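Local coordinates for putative laminarinase (Phanerochaete chrysosporium, PDB 2W52), which probably hydrolyses the O-glycosyl bonds of beta-glucans such as laminarin, as a fungal enzyme of glycoside hydrolase family 16, at residues A[54-59]-A[69-74]; A[101-106]-A[113-118]. One frame throughout, in Å; residues are numbered along the deposited sequence. Where two conformers were deposited one is given.

Contact 1 (A[54-59]-A[69-74])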
ATOM      1  N   LEU A  54      -3.310  10.494   6.895  1.00  6.73           N
ATOM      2  CA  LEU A  54      -4.161   9.364   7.293  1.00  7.13           C
ATOM      3  C   LEU A  54      -3.428   8.762   8.469  1.00  6.62           C
ATOM      4  O   LEU A  54      -2.270   8.364   8.350  1.00  6.45           O
ATOM      5  CB  LEU A  54      -4.279   8.329   6.156  1.00  7.10           C
ATOM      6  CG  LEU A  54      -4.814   8.859   4.809  1.00  7.94           C
ATOM      7  CD1 LEU A  54      -4.698   7.766   3.755  1.00  9.58           C
ATOM      8  CD2 LEU A  54      -6.265   9.368   4.914  1.00  9.53           C
ATOM      9  N   ARG A  55      -4.072   8.707   9.629  0.50  6.76           N
ATOM     10  CA  ARG A  55      -3.342   8.229  10.798  0.50  6.48           C
ATOM     11  C   ARG A  55      -4.198   7.413  11.749  0.50  7.15           C
ATOM     12  O   ARG A  55      -5.435   7.431  11.680  0.50  7.46           O
ATOM     13  CB  ARG A  55      -2.703   9.407  11.563  0.50  6.62           C
ATOM     14  CG  ARG A  55      -3.701  10.158  12.426  0.50  4.19           C
ATOM     15  CD  ARG A  55      -3.054  11.069  13.480  0.50  6.92           C
ATOM     16  NE  ARG A  55      -2.273  12.184  12.951  0.50  9.33           N
ATOM     17  CZ  ARG A  55      -0.961  12.354  13.099  0.50  9.57           C
ATOM     18  NH1 ARG A  55      -0.213  11.450  13.741  0.50  7.59           N
ATOM     19  NH2 ARG A  55      -0.393  13.444  12.574  0.50  9.50           N
ATOM     20  N   ALA A  56      -3.510   6.711  12.645  1.00  7.18           N
ATOM     21  CA  ALA A  56      -4.159   6.010  13.743  1.00  7.70           C
ATOM     22  C   ALA A  56      -4.389   6.904  14.945  1.00  7.59           C
ATOM     23  O   ALA A  56      -3.690   7.891  15.155  1.00  7.95           O
ATOM     24  CB  ALA A  56      -3.318   4.859  14.158  1.00 10.34           C
ATOM     25  N   ASP A  57      -5.400   6.548  15.747  1.00  7.34           N
ATOM     26  CA  ASP A  57      -5.606   7.185  17.042  1.00  7.34           C
ATOM     27  C   ASP A  57      -4.309   6.978  17.884  1.00  7.47           C
ATOM     28  O   ASP A  57      -3.806   5.851  18.008  1.00  6.54           O
ATOM     29  CB  ASP A  57      -6.852   6.526  17.663  1.00  8.14           C
ATOM     30  CG  ASP A  57      -7.064   6.855  19.124  1.00  8.16           C
ATOM     31  OD1 ASP A  57      -6.083   6.872  19.901  1.00  8.43           O
ATOM     32  OD2 ASP A  57      -8.254   7.008  19.474  1.00  9.05           O
ATOM     33  N   HIS A  58      -3.780   8.056  18.468  1.00  8.17           N
ATOM     34  CA  HIS A  58      -2.574   7.926  19.294  1.00  8.36           C
ATOM     35  C   HIS A  58      -2.790   8.488  20.705  1.00  8.94           C
ATOM     36  O   HIS A  58      -1.816   8.896  21.357  1.00  9.48           O
ATOM     37  CB  HIS A  58      -1.345   8.582  18.637  1.00  9.31           C
ATOM     38  CG  HIS A  58      -1.486  10.055  18.440  1.00 12.49           C
ATOM     39  ND1 HIS A  58      -2.150  10.618  17.365  1.00 15.67           N
ATOM     40  CD2 HIS A  58      -1.058  11.088  19.204  1.00 13.67           C
ATOM     41  CE1 HIS A  58      -2.104  11.937  17.468  1.00 13.91           C
ATOM     42  NE2 HIS A  58      -1.455  12.244  18.577  1.00 17.85           N
ATOM     43  N   THR A  59      -4.055   8.529  21.135  1.00  9.17           N
ATOM     44  CA  THR A  59      -4.382   9.107  22.438  1.00 10.53           C
ATOM     45  C   THR A  59      -5.208   8.186  23.320  1.00 10.86           C
ATOM     46  O   THR A  59      -5.147   8.323  24.550  1.00 12.96           O
ATOM     47  CB  THR A  59      -5.108  10.445  22.286  1.00 11.03           C
ATOM     48  OG1 THR A  59      -6.234  10.282  21.406  1.00 12.39           O
ATOM     49  CG2 THR A  59      -4.139  11.463  21.702  1.00 12.55           C
ATOM     50  N   ARG A  69      -8.079  -0.168  17.484  1.00  7.18           N
ATOM     51  CA  ARG A  69      -7.574   1.206  17.473  1.00  6.82           C
ATOM     52  C   ARG A  69      -8.169   1.912  16.245  1.00  6.68           C
ATOM     53  O   ARG A  69      -8.151   1.370  15.127  1.00  6.79           O
ATOM     54  CB  ARG A  69      -6.046   1.192  17.482  1.00  7.18           C
ATOM     55  CG  ARG A  69      -5.391   2.576  17.495  1.00  6.98           C
ATOM     56  CD  ARG A  69      -3.962   2.581  18.034  1.00  6.87           C
ATOM     57  NE  ARG A  69      -3.932   2.160  19.445  1.00  7.64           N
ATOM     58  CZ  ARG A  69      -4.329   2.936  20.467  1.00  8.24           C
ATOM     59  NH1 ARG A  69      -4.741   4.195  20.278  1.00  7.33           N
ATOM     60  NH2 ARG A  69      -4.303   2.449  21.708  1.00  8.51           N
ATOM     61  N   ASN A  70      -8.708   3.116  16.466  1.00  6.66           N
ATOM     62  CA  ASN A  70      -9.328   3.858  15.343  1.00  7.00           C
ATOM     63  C   ASN A  70      -8.272   4.127  14.279  1.00  6.79           C
ATOM     64  O   ASN A  70      -7.118   4.504  14.578  1.00  6.81           O
ATOM     65  CB  ASN A  70      -9.923   5.189  15.818  1.00  7.61           C
ATOM     66  CG  ASN A  70     -11.202   4.993  16.623  1.00  8.14           C
ATOM     67  OD1 ASN A  70     -11.791   3.896  16.625  1.00  9.63           O
ATOM     68  ND2 ASN A  70     -11.639   6.062  17.308  1.00 11.00           N
ATOM     69  N   SER A  71      -8.678   3.935  13.032  1.00  6.72           N
ATOM     70  CA  SER A  71      -7.788   4.126  11.891  1.00  5.89           C
ATOM     71  C   SER A  71      -8.653   4.283  10.654  1.00  7.07           C
ATOM     72  O   SER A  71      -9.893   4.288  10.745  1.00  6.70           O
ATOM     73  CB  SER A  71      -6.823   2.947  11.720  1.00  6.44           C
ATOM     74  OG  SER A  71      -5.810   3.286  10.769  1.00  6.04           O
ATOM     75  N   VAL A  72      -8.019   4.398   9.495  1.00  6.11           N
ATOM     76  CA  VAL A  72      -8.766   4.665   8.269  1.00  7.22           C
ATOM     77  C   VAL A  72      -8.305   3.766   7.121  1.00  6.34           C
ATOM     78  O   VAL A  72      -7.139   3.316   7.065  1.00  6.93           O
ATOM     79  CB  VAL A  72      -8.648   6.138   7.836  1.00  6.89           C
ATOM     80  CG1 VAL A  72      -9.233   7.074   8.923  1.00  8.23           C
ATOM     81  CG2 VAL A  72      -7.200   6.519   7.529  1.00  9.16           C
ATOM     82  N   ARG A  73      -9.251   3.552   6.200  1.00  6.59           N
ATOM     83  CA  ARG A  73      -9.030   2.793   4.964  1.00  6.18           C
ATOM     84  C   ARG A  73      -9.814   3.555   3.893  1.00  6.25           C
ATOM     85  O   ARG A  73     -11.058   3.554   3.880  1.00  7.42           O
ATOM     86  CB  ARG A  73      -9.615   1.392   5.101  1.00  6.71           C
ATOM     87  CG  ARG A  73      -9.592   0.593   3.819  1.00  6.06           C
ATOM     88  CD  ARG A  73      -9.737  -0.915   4.124  1.00  8.12           C
ATOM     89  NE  ARG A  73     -10.166  -1.703   2.949  1.00  6.55           N
ATOM     90  CZ  ARG A  73      -9.913  -3.006   2.767  1.00  7.87           C
ATOM     91  NH1 ARG A  73      -9.181  -3.693   3.645  1.00  7.92           N
ATOM     92  NH2 ARG A  73     -10.400  -3.637   1.707  1.00  6.99           N
ATOM     93  N   ILE A  74      -9.098   4.259   3.025  1.00  5.77           N
ATOM     94  CA  ILE A  74      -9.778   5.021   1.973  1.00  5.91           C
ATOM     95  C   ILE A  74      -9.709   4.303   0.639  1.00  6.11           C
ATOM     96  O   ILE A  74      -8.733   3.600   0.356  1.00  6.81           O
ATOM     97  CB  ILE A  74      -9.267   6.518   1.875  1.00  6.28           C
ATOM     98  CG1 ILE A  74      -7.813   6.598   1.408  1.00  6.34           C
ATOM     99  CG2 ILE A  74      -9.436   7.227   3.240  1.00  7.48           C
ATOM    100  CD1 ILE A  74      -7.396   8.018   1.007  1.00  6.95           C
TER
HETATM  101  O   HOH W   1      -9.066   4.318  19.119  1.00  8.66           O
HETATM  102  O   HOH W   2      -9.831   8.458  17.822  1.00 11.89           O
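Asp-57 and Arg-69 meet through a single nitrogen. NH1 of Arg-69 forms a salt bridge to Asp-57 OD1 at 3.0 Å, with the oxygen in plane at the guanidinium edge, and it also donates to the backbone carbonyl of the same aspartate. That second bond is bent, and its donor stands well above the carbonyl plane, 63° out of it, not on a lone pair. An aspartate suits the site because its short side chain, CG anti to the backbone N (chi1 168°), brings the carboxylate within range of both the arginine and the backbone N of Thr-59, two residues on, which donates to OD1 at 2.9 Å and closes an Asx turn. The other oxygen, OD2, is tied to Asn-70 through water: one water links it to the ND2 amide, and another, weakly held by OD2, accepts from Asn-70 N. Asn-32 ND2 holds OD1 of Asn-70. Nearby the chains share one direct backbone bond, Asp-57 N to Asn-70 O at 2.9 Å and nearly straight (170°). The end of strand 51-55, in the antiparallel sheet, is thus held against strand 69-76 of the other, mixed sheet.

Further along, the contact turns apolar. CB of Leu-54 packs on CG2 of Val-72 at 3.7 Å, while its CD1 reaches CD1 of Ile-74 at 3.9 Å. Branched aliphatic residues fit here because Ile-249 and Trp-289 border the leucine and His-20 touches both Val-72 and Ile-74.

A second shell holds the polar end: Thr-60 OG1 bonds to Asp-57 OD2, and NH2 of Arg-69 donates to the carbonyls of Val-277 and Thr-60. With the positive charge of Arg-69 so close and several donors around it, the carboxylate of Asp-57 is probably kept ionised.

Contact 2 (A[101-106]-A[113-118]). With BGC (beta-D-glucopyranose), chain D.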
ATOM      1  N   ALA A 101      -0.784  -0.153   4.029  1.00  5.40           N
ATOM      2  CA  ALA A 101      -0.722  -0.600   2.618  1.00  6.63           C
ATOM      3  C   ALA A 101      -1.262   0.474   1.690  1.00  6.83           C
ATOM      4  O   ALA A 101      -2.191   1.182   2.048  1.00  6.64           O
ATOM      5  CB  ALA A 101      -1.507  -1.910   2.409  1.00  7.71           C
ATOM      6  N   ALA A 102      -0.651   0.575   0.509  1.00  5.61           N
ATOM      7  CA  ALA A 102      -1.217   1.284  -0.648  1.00  5.49           C
ATOM      8  C   ALA A 102      -1.311   0.258  -1.745  1.00  5.47           C
ATOM      9  O   ALA A 102      -0.340  -0.404  -2.039  1.00  5.86           O
ATOM     10  CB  ALA A 102      -0.321   2.430  -1.100  1.00  5.66           C
ATOM     11  N   TRP A 103      -2.494   0.076  -2.330  1.00  5.23           N
ATOM     12  CA  TRP A 103      -2.701  -1.127  -3.161  1.00  4.64           C
ATOM     13  C   TRP A 103      -3.925  -0.938  -4.039  1.00  5.09           C
ATOM     14  O   TRP A 103      -4.587   0.088  -3.953  1.00  5.03           O
ATOM     15  CB  TRP A 103      -2.883  -2.384  -2.265  1.00  5.75           C
ATOM     16  CG  TRP A 103      -3.936  -2.279  -1.178  1.00  6.94           C
ATOM     17  CD1 TRP A 103      -3.996  -1.378  -0.125  1.00  6.45           C
ATOM     18  CD2 TRP A 103      -5.012  -3.196  -0.976  1.00  5.93           C
ATOM     19  NE1 TRP A 103      -5.091  -1.668   0.684  1.00  7.15           N
ATOM     20  CE2 TRP A 103      -5.723  -2.778   0.181  1.00  6.76           C
ATOM     21  CE3 TRP A 103      -5.441  -4.329  -1.665  1.00  6.55           C
ATOM     22  CZ2 TRP A 103      -6.837  -3.494   0.679  1.00  6.52           C
ATOM     23  CZ3 TRP A 103      -6.554  -5.044  -1.174  1.00  6.34           C
ATOM     24  CH2 TRP A 103      -7.247  -4.605  -0.027  1.00  7.25           C
ATOM     25  N   GLU A 104      -4.194  -1.917  -4.909  1.00  4.70           N
ATOM     26  CA  GLU A 104      -5.402  -1.910  -5.731  1.00  5.68           C
ATOM     27  C   GLU A 104      -6.054  -3.292  -5.683  1.00  5.76           C
ATOM     28  O   GLU A 104      -5.367  -4.303  -5.630  1.00  6.23           O
ATOM     29  CB  GLU A 104      -5.071  -1.611  -7.195  1.00  6.59           C
ATOM     30  CG  GLU A 104      -4.419  -0.221  -7.388  1.00  6.94           C
ATOM     31  CD  GLU A 104      -4.279   0.179  -8.840  1.00  7.95           C
ATOM     32  OE1 GLU A 104      -4.501  -0.660  -9.730  1.00  8.22           O
ATOM     33  OE2 GLU A 104      -3.921   1.360  -9.098  1.00  6.65           O
ATOM     34  N   THR A 105      -7.373  -3.303  -5.711  1.00  6.30           N
ATOM     35  CA  THR A 105      -8.097  -4.569  -5.825  1.00  5.83           C
ATOM     36  C   THR A 105      -9.537  -4.300  -6.263  1.00  5.97           C
ATOM     37  O   THR A 105      -9.983  -3.155  -6.341  1.00  5.43           O
ATOM     38  CB  THR A 105      -8.082  -5.333  -4.469  1.00  6.83           C
ATOM     39  OG1 THR A 105      -8.460  -6.708  -4.666  1.00  6.14           O
ATOM     40  CG2 THR A 105      -9.008  -4.658  -3.432  1.00  7.09           C
ATOM     41  N   ASP A 106     -10.254  -5.385  -6.527  1.00  7.07           N
ATOM     42  CA  ASP A 106     -11.699  -5.378  -6.672  1.00  7.03           C
ATOM     43  C   ASP A 106     -12.244  -6.190  -5.474  1.00  6.98           C
ATOM     44  O   ASP A 106     -12.212  -7.406  -5.476  1.00  7.86           O
ATOM     45  CB  ASP A 106     -12.049  -6.053  -8.013  1.00  8.12           C
ATOM     46  CG  ASP A 106     -13.529  -6.056  -8.306  1.00  8.27           C
ATOM     47  OD1 ASP A 106     -14.335  -5.923  -7.350  1.00  8.28           O
ATOM     48  OD2 ASP A 106     -13.884  -6.233  -9.521  1.00 10.80           O
ATOM     49  N   GLY A 113     -10.852 -10.638  -9.201  1.00  7.42           N
ATOM     50  CA  GLY A 113     -10.534  -9.401  -9.928  1.00  7.44           C
ATOM     51  C   GLY A 113      -9.104  -8.939  -9.666  1.00  6.58           C
ATOM     52  O   GLY A 113      -8.702  -7.852 -10.123  1.00  7.65           O
ATOM     53  N   GLY A 114      -8.333  -9.753  -8.949  1.00  6.65           N
ATOM     54  CA  GLY A 114      -6.921  -9.407  -8.716  1.00  6.77           C
ATOM     55  C   GLY A 114      -6.690  -8.477  -7.543  1.00  7.86           C
ATOM     56  O   GLY A 114      -7.622  -7.878  -6.994  1.00  7.39           O
ATOM     57  N   GLU A 115      -5.431  -8.430  -7.125  1.00  7.34           N
ATOM     58  CA  GLU A 115      -4.973  -7.523  -6.076  1.00  7.31           C
ATOM     59  C   GLU A 115      -3.502  -7.234  -6.349  1.00  6.93           C
ATOM     60  O   GLU A 115      -2.725  -8.157  -6.595  1.00  7.37           O
ATOM     61  CB  GLU A 115      -5.109  -8.181  -4.697  1.00  7.59           C
ATOM     62  CG  GLU A 115      -4.405  -7.393  -3.574  1.00  6.81           C
ATOM     63  CD  GLU A 115      -4.537  -8.016  -2.176  1.00  9.28           C
ATOM     64  OE1 GLU A 115      -5.239  -9.052  -2.020  1.00  9.70           O
ATOM     65  OE2 GLU A 115      -3.908  -7.485  -1.228  1.00 10.26           O
ATOM     66  N   VAL A 116      -3.136  -5.956  -6.347  1.00  6.39           N
ATOM     67  CA  VAL A 116      -1.700  -5.590  -6.430  1.00  6.08           C
ATOM     68  C   VAL A 116      -1.353  -4.709  -5.236  1.00  5.93           C
ATOM     69  O   VAL A 116      -1.945  -3.626  -5.056  1.00  5.00           O
ATOM     70  CB  VAL A 116      -1.319  -4.893  -7.786  1.00  7.34           C
ATOM     71  CG1 VAL A 116      -2.198  -3.752  -8.075  1.00  7.26           C
ATOM     72  CG2 VAL A 116       0.146  -4.410  -7.752  1.00  7.38           C
ATOM     73  N   ASP A 117      -0.443  -5.234  -4.400  1.00  5.03           N
ATOM     74  CA  ASP A 117       0.028  -4.523  -3.217  1.00  4.96           C
ATOM     75  C   ASP A 117       1.276  -3.767  -3.624  1.00  5.24           C
ATOM     76  O   ASP A 117       2.273  -4.382  -4.046  1.00  5.08           O
ATOM     77  CB  ASP A 117       0.292  -5.490  -2.058  1.00  5.82           C
ATOM     78  CG  ASP A 117      -0.945  -6.332  -1.742  1.00  7.07           C
ATOM     79  OD1 ASP A 117      -2.063  -5.759  -1.788  1.00  8.73           O
ATOM     80  OD2 ASP A 117      -0.804  -7.533  -1.466  1.00 10.45           O
ATOM     81  N   ILE A 118       1.198  -2.444  -3.548  1.00  5.62           N
ATOM     82  CA  ILE A 118       2.263  -1.578  -4.086  1.00  5.07           C
ATOM     83  C   ILE A 118       3.237  -1.146  -2.977  1.00  5.11           C
ATOM     84  O   ILE A 118       4.450  -1.254  -3.130  1.00  5.68           O
ATOM     85  CB  ILE A 118       1.649  -0.358  -4.811  1.00  5.13           C
ATOM     86  CG1 ILE A 118       0.701  -0.787  -5.943  1.00  5.10           C
ATOM     87  CG2 ILE A 118       2.756   0.630  -5.274  1.00  6.20           C
ATOM     88  CD1 ILE A 118      -0.213   0.369  -6.388  1.00  6.51           C
TER
HETATM   89  C2  BGC D   1      -7.188  -9.543   1.948  1.00 18.67           C
HETATM   90  C3  BGC D   1      -8.544 -10.234   1.739  1.00 17.66           C
HETATM   91  C4  BGC D   1      -9.665  -9.224   1.396  1.00 19.48           C
HETATM   92  C5  BGC D   1      -9.201  -8.378   0.221  1.00 18.03           C
HETATM   93  C6  BGC D   1     -10.202  -7.300  -0.175  1.00 17.65           C
HETATM   94  C1  BGC D   1      -6.852  -8.715   0.726  1.00 18.25           C
HETATM   95  O1  BGC D   1      -5.635  -8.003   0.988  1.00 17.65           O
HETATM   96  O2  BGC D   1      -6.115 -10.465   2.217  1.00 17.76           O
HETATM   97  O3  BGC D   1      -8.822 -10.909   2.956  1.00 22.36           O
HETATM   98  O4  BGC D   1     -10.903  -9.858   1.009  1.00 18.90           O
HETATM   99  O5  BGC D   1      -7.932  -7.789   0.546  1.00 18.25           O
HETATM  100  O6  BGC D   1     -10.505  -6.466   0.962  1.00 14.41           O
HETATM  101  O   HOH W   3     -10.329  -9.123  -6.791  1.00  7.42           O
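Glu-104 and Val-116 form the tight centre, a hydrogen-bonded antiparallel pair: Glu-104 N to Val-116 O at 2.8 Å, Val-116 N to Glu-104 O at 2.9 Å. Beside it OG1 of Thr-105 donates to Gly-114 O on a lone pair at 2.7 Å. CB of Glu-104 lies alongside CG1 of Val-116, its carboxylate running on to His-83.

The strands form a hairpin in the GH16 beta-jelly-roll sandwich, and Trp-103, Thr-105, Glu-115 and Asp-117 share its other face. Glu-115, Asp-117 and Glu-120 match the family's E-x-D-x-x-E signature, consistent with an active-site strand. Glu-115, CG anti to the backbone N (chi1 169°), accepts from glucose O1 at OE2 (2.9 Å), and Trp-110 holds OE1. Trp-103 crosses it obliquely: CE3 is 3.5 Å from OE2, CH2 meets glucose O5 at 3.3 Å, and NE1 bonds to Asn-250. An alanine here would probably leave Asn-250 OD1 without this donor and open a gap beside Glu-115 and the sugar.

Past Thr-105 the fit loosens, with no direct backbone bond: Asp-106 N is 3.7 Å from Gly-114 O, and a water lies within hydrogen-bonding distance of both residues' carbonyls. A side chain at Gly-113 would strike Asp-106 CB; one at Gly-114 would jam against the preceding carbonyl.

In the fold
From the N terminus, strand 51-55 runs into segment 54-59, the chain loops through nine residues without helix or strand, and contact 1 closes that loop on strand 69-76. Strand 83-89 follows before 98-105 begins contact 2, which closes a beta hairpin with six residues between its segments onto 115-120. The two loops lie in series, neither nested nor crossed, with the centres of the two contacts about 20 Å apart. Contact 1 joins the antiparallel sheet holding strand 51-55 to the mixed sheet holding 69-76; contact 2 lies within that mixed sheet, where strand 246-253 pairs with both 69-76 and 98-105. Their residues meet where Arg-73 NH2 packs against Trp-103 CZ2 at 3.7 Å, beside the glucose that Arg-73 also binds.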